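PDB 4R9O: putative aldo/keto reductase from Salmonella enterica subsp. enterica serovar Typhimurium, which probably acts as an NADP-dependent oxidoreductase of the aldo/keto reductase family, although its physiological substrate is not established. Local coordinates for residues C[203-215]-C[249-263]. Residues are numbered along the deposited sequence; the frame is centred on the assembly and turned at random.
Sequences QQLRIRPMAWSCL and VYAWILRLPSQPLPI
Arg208 sets CG beside its own backbone N, and a bend at chi3 (70°) folds the chain so that its guanidinium meets Gln259. Arg208 NE donates to the carbonyl O of Gln259 at 2.8 Å, in the carbonyl plane and on a lone pair, although that oxygen lies 22° out of the guanidinium plane. Gln259 CB also lies over one face of the guanidinium, 3.5 Å from Arg208 NE. Arg208 CB touches Leu261 CD1 at 3.6 Å.

From here strands 210-212 and 261-263 run parallel, their axes 34° apart. Three near-straight backbone bonds establish the pairing: Leu261 N to Pro209 O, Ala211 N to Leu261 O and Ile263 N to Ala211 O. Met210 and Leu261 share one face of the sheet, Ala211 and Pro262 the other.

On the latter face the sheet meets helix 249-254, Ala211 CB lying 4.5 Å from Ile253 CG2. The loop after strand 210-212 extends this packing. Cys214 SG, turned beside its backbone N, reaches Pro262 CB at 3.9 Å. Cys214 CB presses on Ile253 CD1 at 3.5 Å, tighter than usual for two carbons, and lies 3.7 Å from Tyr250 CE1. Next to it, Leu215 CD2 packs on Val249 CG1 at 3.6 Å. The buried carbonyl O of Cys214 has no polar partner in the model.

Strands 182-185 and 16-23 continue the sheet, and Trp212 to Leu215 probably belong to the NADP site; a parallel strand pair backed by an outer helix, with the cofactor loop at a strand's C-terminal end, is as expected for the (beta/alpha)8 barrel of aldo/keto reductases.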
loop_
_atom_site.group_PDB
_atom_site.type_symbol
_atom_site.label_atom_id
_atom_site.label_comp_id
_atom_site.label_asym_id
_atom_site.label_seq_id
_atom_site.Cartn_x
_atom_site.Cartn_y
_atom_site.Cartn_z
ATOM N N GLN C 203 27.551 -0.856 -1.905
ATOM C CA GLN C 203 28.554 -1.503 -1.069
ATOM C C GLN C 203 29.201 -2.677 -1.809
ATOM O O GLN C 203 30.409 -2.856 -1.755
ATOM C CB GLN C 203 27.964 -1.996 0.259
ATOM C CG GLN C 203 29.029 -2.633 1.137
ATOM C CD GLN C 203 28.508 -3.301 2.403
ATOM O OE1 GLN C 203 27.428 -2.990 2.911
ATOM N NE2 GLN C 203 29.301 -4.216 2.927
ATOM N N GLN C 204 28.402 -3.461 -2.525
ATOM C CA GLN C 204 28.932 -4.642 -3.198
ATOM C C GLN C 204 29.957 -4.241 -4.255
ATOM O O GLN C 204 31.017 -4.849 -4.371
ATOM C CB GLN C 204 27.802 -5.456 -3.847
ATOM C CG GLN C 204 28.292 -6.700 -4.572
ATOM C CD GLN C 204 27.161 -7.497 -5.198
ATOM O OE1 GLN C 204 26.045 -7.517 -4.686
ATOM N NE2 GLN C 204 27.446 -8.150 -6.316
ATOM N N LEU C 205 29.628 -3.206 -5.015
ATOM C CA LEU C 205 30.495 -2.722 -6.083
ATOM C C LEU C 205 31.617 -1.816 -5.585
ATOM O O LEU C 205 32.444 -1.382 -6.374
ATOM C CB LEU C 205 29.662 -1.977 -7.134
ATOM C CG LEU C 205 28.625 -2.812 -7.874
ATOM C CD1 LEU C 205 27.933 -1.970 -8.934
ATOM C CD2 LEU C 205 29.290 -4.003 -8.506
ATOM N N ARG C 206 31.638 -1.546 -4.281
ATOM C CA ARG C 206 32.606 -0.635 -3.653
ATOM C C ARG C 206 32.536 0.772 -4.244
ATOM O O ARG C 206 33.555 1.438 -4.430
ATOM C CB ARG C 206 34.026 -1.185 -3.763
ATOM C CG ARG C 206 34.151 -2.607 -3.185
ATOM C CD ARG C 206 35.589 -3.058 -3.003
ATOM N NE ARG C 206 35.635 -4.426 -2.483
ATOM C CZ ARG C 206 35.528 -4.749 -1.196
ATOM N NH1 ARG C 206 35.393 -3.800 -0.272
ATOM N NH2 ARG C 206 35.574 -6.021 -0.827
ATOM N N ILE C 207 31.313 1.202 -4.534
ATOM C CA ILE C 207 31.024 2.542 -5.028
ATOM C C ILE C 207 30.330 3.316 -3.926
ATOM O O ILE C 207 29.324 2.865 -3.376
ATOM C CB ILE C 207 30.141 2.499 -6.292
ATOM C CG1 ILE C 207 30.931 1.880 -7.452
ATOM C CG2 ILE C 207 29.601 3.892 -6.651
ATOM C CD1 ILE C 207 30.101 1.434 -8.615
ATOM N N ARG C 208 30.873 4.482 -3.590
ATOM C CA ARG C 208 30.321 5.254 -2.492
ATOM C C ARG C 208 29.303 6.282 -2.987
ATOM O O ARG C 208 29.576 7.062 -3.908
ATOM C CB ARG C 208 31.455 5.921 -1.705
ATOM C CG ARG C 208 32.377 4.893 -1.048
ATOM C CD ARG C 208 33.625 5.507 -0.426
ATOM N NE ARG C 208 33.341 6.312 0.763
ATOM C CZ ARG C 208 34.231 6.567 1.719
ATOM N NH1 ARG C 208 35.456 6.066 1.633
ATOM N NH2 ARG C 208 33.894 7.315 2.766
ATOM N N PRO C 209 28.113 6.284 -2.375
ATOM C CA PRO C 209 27.092 7.246 -2.799
ATOM C C PRO C 209 27.311 8.638 -2.228
ATOM O O PRO C 209 27.761 8.769 -1.082
ATOM C CB PRO C 209 25.804 6.647 -2.248
ATOM C CG PRO C 209 26.257 5.910 -1.003
ATOM C CD PRO C 209 27.642 5.403 -1.289
ATOM N N MET C 210 27.016 9.666 -3.020
ATOM C CA MET C 210 26.840 11.013 -2.478
ATOM C C MET C 210 25.412 11.089 -1.950
ATOM O O MET C 210 24.470 10.667 -2.627
ATOM C CB MET C 210 27.082 12.093 -3.537
ATOM C CG MET C 210 28.441 12.006 -4.226
ATOM S SD MET C 210 28.527 13.030 -5.707
ATOM C CE MET C 210 28.424 14.674 -4.989
ATOM N N ALA C 211 25.244 11.613 -0.744
ATOM C CA ALA C 211 23.944 11.575 -0.085
ATOM C C ALA C 211 23.318 12.968 -0.031
ATOM O O ALA C 211 23.927 13.919 0.487
ATOM C CB ALA C 211 24.080 10.983 1.319
ATOM N N TRP C 212 22.111 13.101 -0.585
ATOM C CA TRP C 212 21.421 14.383 -0.508
ATOM C C TRP C 212 20.202 14.304 0.424
ATOM O O TRP C 212 19.763 13.208 0.823
ATOM C CB TRP C 212 21.043 14.900 -1.917
ATOM C CG TRP C 212 20.156 14.034 -2.759
ATOM C CD1 TRP C 212 20.544 13.011 -3.580
ATOM C CD2 TRP C 212 18.733 14.145 -2.906
ATOM N NE1 TRP C 212 19.447 12.469 -4.216
ATOM C CE2 TRP C 212 18.324 13.146 -3.817
ATOM C CE3 TRP C 212 17.761 14.988 -2.353
ATOM C CZ2 TRP C 212 16.988 12.960 -4.172
ATOM C CZ3 TRP C 212 16.434 14.804 -2.716
ATOM C CH2 TRP C 212 16.062 13.798 -3.615
ATOM N N SER C 213 19.701 15.482 0.794
ATOM C CA SER C 213 18.647 15.651 1.801
ATOM C C SER C 213 18.982 14.994 3.140
ATOM O O SER C 213 18.124 14.407 3.803
ATOM C CB SER C 213 17.315 15.125 1.269
ATOM O OG SER C 213 16.642 16.157 0.575
ATOM N N CYS C 214 20.234 15.155 3.553
ATOM C CA CYS C 214 20.740 14.536 4.764
ATOM C C CYS C 214 19.961 14.940 6.015
ATOM O O CYS C 214 19.857 14.167 6.959
ATOM C CB CYS C 214 22.221 14.880 4.923
ATOM S SG CYS C 214 23.268 14.193 3.601
ATOM N N LEU C 215 19.392 16.142 6.007
ATOM C CA LEU C 215 18.627 16.638 7.145
ATOM C C LEU C 215 17.119 16.621 6.882
ATOM O O LEU C 215 16.368 17.417 7.454
ATOM C CB LEU C 215 19.081 18.051 7.506
ATOM C CG LEU C 215 20.553 18.150 7.925
ATOM C CD1 LEU C 215 20.936 19.586 8.258
ATOM C CD2 LEU C 215 20.856 17.227 9.097
ATOM N N VAL C 249 23.071 13.657 13.180
ATOM C CA VAL C 249 22.487 13.153 11.935
ATOM C C VAL C 249 23.567 12.808 10.902
ATOM O O VAL C 249 23.520 11.749 10.288
ATOM C CB VAL C 249 21.509 14.166 11.318
ATOM C CG1 VAL C 249 21.036 13.694 9.941
ATOM C CG2 VAL C 249 20.330 14.403 12.256
ATOM N N TYR C 250 24.540 13.695 10.703
ATOM C CA TYR C 250 25.629 13.403 9.760
ATOM C C TYR C 250 26.411 12.149 10.184
ATOM O O TYR C 250 26.787 11.323 9.346
ATOM C CB TYR C 250 26.575 14.607 9.630
ATOM C CG TYR C 250 25.999 15.760 8.820
ATOM C CD1 TYR C 250 25.382 15.537 7.593
ATOM C CD2 TYR C 250 26.067 17.066 9.289
ATOM C CE1 TYR C 250 24.849 16.597 6.852
ATOM C CE2 TYR C 250 25.537 18.125 8.567
ATOM C CZ TYR C 250 24.931 17.888 7.350
ATOM O OH TYR C 250 24.414 18.952 6.642
ATOM N N ALA C 251 26.654 12.015 11.487
ATOM C CA ALA C 251 27.382 10.872 12.026
ATOM C C ALA C 251 26.598 9.592 11.758
ATOM O O ALA C 251 27.172 8.550 11.443
ATOM C CB ALA C 251 27.637 11.055 13.528
ATOM N N TRP C 252 25.276 9.698 11.852
ATOM C CA TRP C 252 24.364 8.584 11.615
ATOM C C TRP C 252 24.462 8.074 10.177
ATOM O O TRP C 252 24.441 6.865 9.924
ATOM C CB TRP C 252 22.931 9.024 11.926
ATOM C CG TRP C 252 21.890 7.941 11.854
ATOM C CD1 TRP C 252 21.453 7.160 12.885
ATOM C CD2 TRP C 252 21.140 7.538 10.699
ATOM N NE1 TRP C 252 20.491 6.285 12.443
ATOM C CE2 TRP C 252 20.279 6.496 11.103
ATOM C CE3 TRP C 252 21.131 7.940 9.355
ATOM C CZ2 TRP C 252 19.402 5.862 10.221
ATOM C CZ3 TRP C 252 20.255 7.306 8.472
ATOM C CH2 TRP C 252 19.409 6.275 8.912
ATOM N N ILE C 253 24.546 9.018 9.243
ATOM C CA ILE C 253 24.689 8.723 7.822
ATOM C C ILE C 253 26.064 8.124 7.508
ATOM O O ILE C 253 26.177 7.142 6.769
ATOM C CB ILE C 253 24.479 10.006 6.984
ATOM C CG1 ILE C 253 23.009 10.433 7.024
ATOM C CG2 ILE C 253 24.948 9.814 5.548
ATOM C CD1 ILE C 253 22.756 11.766 6.348
ATOM N N LEU C 254 27.109 8.721 8.076
ATOM C CA LEU C 254 28.475 8.238 7.883
ATOM C C LEU C 254 28.674 6.805 8.372
ATOM O O LEU C 254 29.563 6.101 7.895
ATOM C CB LEU C 254 29.478 9.141 8.614
ATOM C CG LEU C 254 29.700 10.568 8.112
ATOM C CD1 LEU C 254 30.753 11.245 8.985
ATOM C CD2 LEU C 254 30.124 10.577 6.648
ATOM N N ARG C 255 27.866 6.399 9.349
ATOM C CA ARG C 255 27.981 5.075 9.966
ATOM C C ARG C 255 27.572 3.955 8.995
ATOM O O ARG C 255 27.960 2.801 9.171
ATOM C CB ARG C 255 27.132 5.025 11.246
ATOM C CG ARG C 255 27.177 3.706 12.031
ATOM C CD ARG C 255 28.599 3.325 12.406
ATOM N NE ARG C 255 28.663 2.028 13.084
ATOM C CZ ARG C 255 28.687 0.856 12.453
ATOM N NH1 ARG C 255 28.765 -0.271 13.152
ATOM N NH2 ARG C 255 28.634 0.808 11.122
ATOM N N LEU C 256 26.799 4.303 7.967
ATOM C CA LEU C 256 26.347 3.318 6.984
ATOM C C LEU C 256 27.521 2.652 6.273
ATOM O O LEU C 256 28.478 3.319 5.893
ATOM C CB LEU C 256 25.423 3.968 5.954
ATOM C CG LEU C 256 24.081 4.493 6.487
ATOM C CD1 LEU C 256 23.260 5.130 5.367
ATOM C CD2 LEU C 256 23.299 3.368 7.144
ATOM N N PRO C 257 27.444 1.325 6.077
ATOM C CA PRO C 257 28.550 0.582 5.455
ATOM C C PRO C 257 28.718 0.826 3.940
ATOM O O PRO C 257 29.712 0.372 3.376
ATOM C CB PRO C 257 28.194 -0.878 5.747
ATOM C CG PRO C 257 26.714 -0.876 5.902
ATOM C CD PRO C 257 26.354 0.437 6.522
ATOM N N SER C 258 27.795 1.532 3.292
ATOM C CA SER C 258 28.067 2.025 1.934
ATOM C C SER C 258 29.032 3.222 1.965
ATOM O O SER C 258 29.567 3.635 0.929
ATOM C CB SER C 258 26.770 2.413 1.215
ATOM O OG SER C 258 25.943 3.225 2.029
ATOM N N GLN C 259 29.259 3.756 3.161
ATOM C CA GLN C 259 30.193 4.875 3.379
ATOM C C GLN C 259 29.866 6.109 2.528
ATOM O O GLN C 259 30.681 6.546 1.728
ATOM C CB GLN C 259 31.631 4.417 3.112
ATOM C CG GLN C 259 32.015 3.159 3.892
ATOM C CD GLN C 259 33.467 2.754 3.682
ATOM O OE1 GLN C 259 34.381 3.427 4.155
ATOM N NE2 GLN C 259 33.682 1.653 2.967
ATOM N N PRO C 260 28.671 6.685 2.727
ATOM C CA PRO C 260 28.207 7.835 1.940
ATOM C C PRO C 260 29.041 9.103 2.151
ATOM O O PRO C 260 29.668 9.274 3.204
ATOM C CB PRO C 260 26.774 8.061 2.453
ATOM C CG PRO C 260 26.411 6.804 3.199
ATOM C CD PRO C 260 27.697 6.318 3.767
ATOM N N LEU C 261 29.033 9.965 1.136
ATOM C CA LEU C 261 29.589 11.314 1.189
ATOM C C LEU C 261 28.429 12.299 1.322
ATOM O O LEU C 261 27.700 12.532 0.348
ATOM C CB LEU C 261 30.399 11.632 -0.074
ATOM C CG LEU C 261 31.717 10.889 -0.345
ATOM C CD1 LEU C 261 31.522 9.396 -0.631
ATOM C CD2 LEU C 261 32.442 11.558 -1.492
ATOM N N PRO C 262 28.242 12.869 2.524
ATOM C CA PRO C 262 27.121 13.797 2.744
ATOM C C PRO C 262 27.287 15.114 1.997
ATOM O O PRO C 262 28.365 15.713 2.027
ATOM C CB PRO C 262 27.138 14.028 4.262
ATOM C CG PRO C 262 27.912 12.854 4.829
ATOM C CD PRO C 262 28.946 12.537 3.777
ATOM N N ILE C 263 26.223 15.552 1.324
ATOM C CA ILE C 263 26.202 16.856 0.667
ATOM C C ILE C 263 25.629 17.888 1.614
ATOM O O ILE C 263 24.498 17.741 2.083
ATOM C CB ILE C 263 25.360 16.845 -0.626
ATOM C CG1 ILE C 263 25.902 15.798 -1.605
ATOM C CG2 ILE C 263 25.305 18.248 -1.249
ATOM C CD1 ILE C 263 24.949 15.485 -2.754
#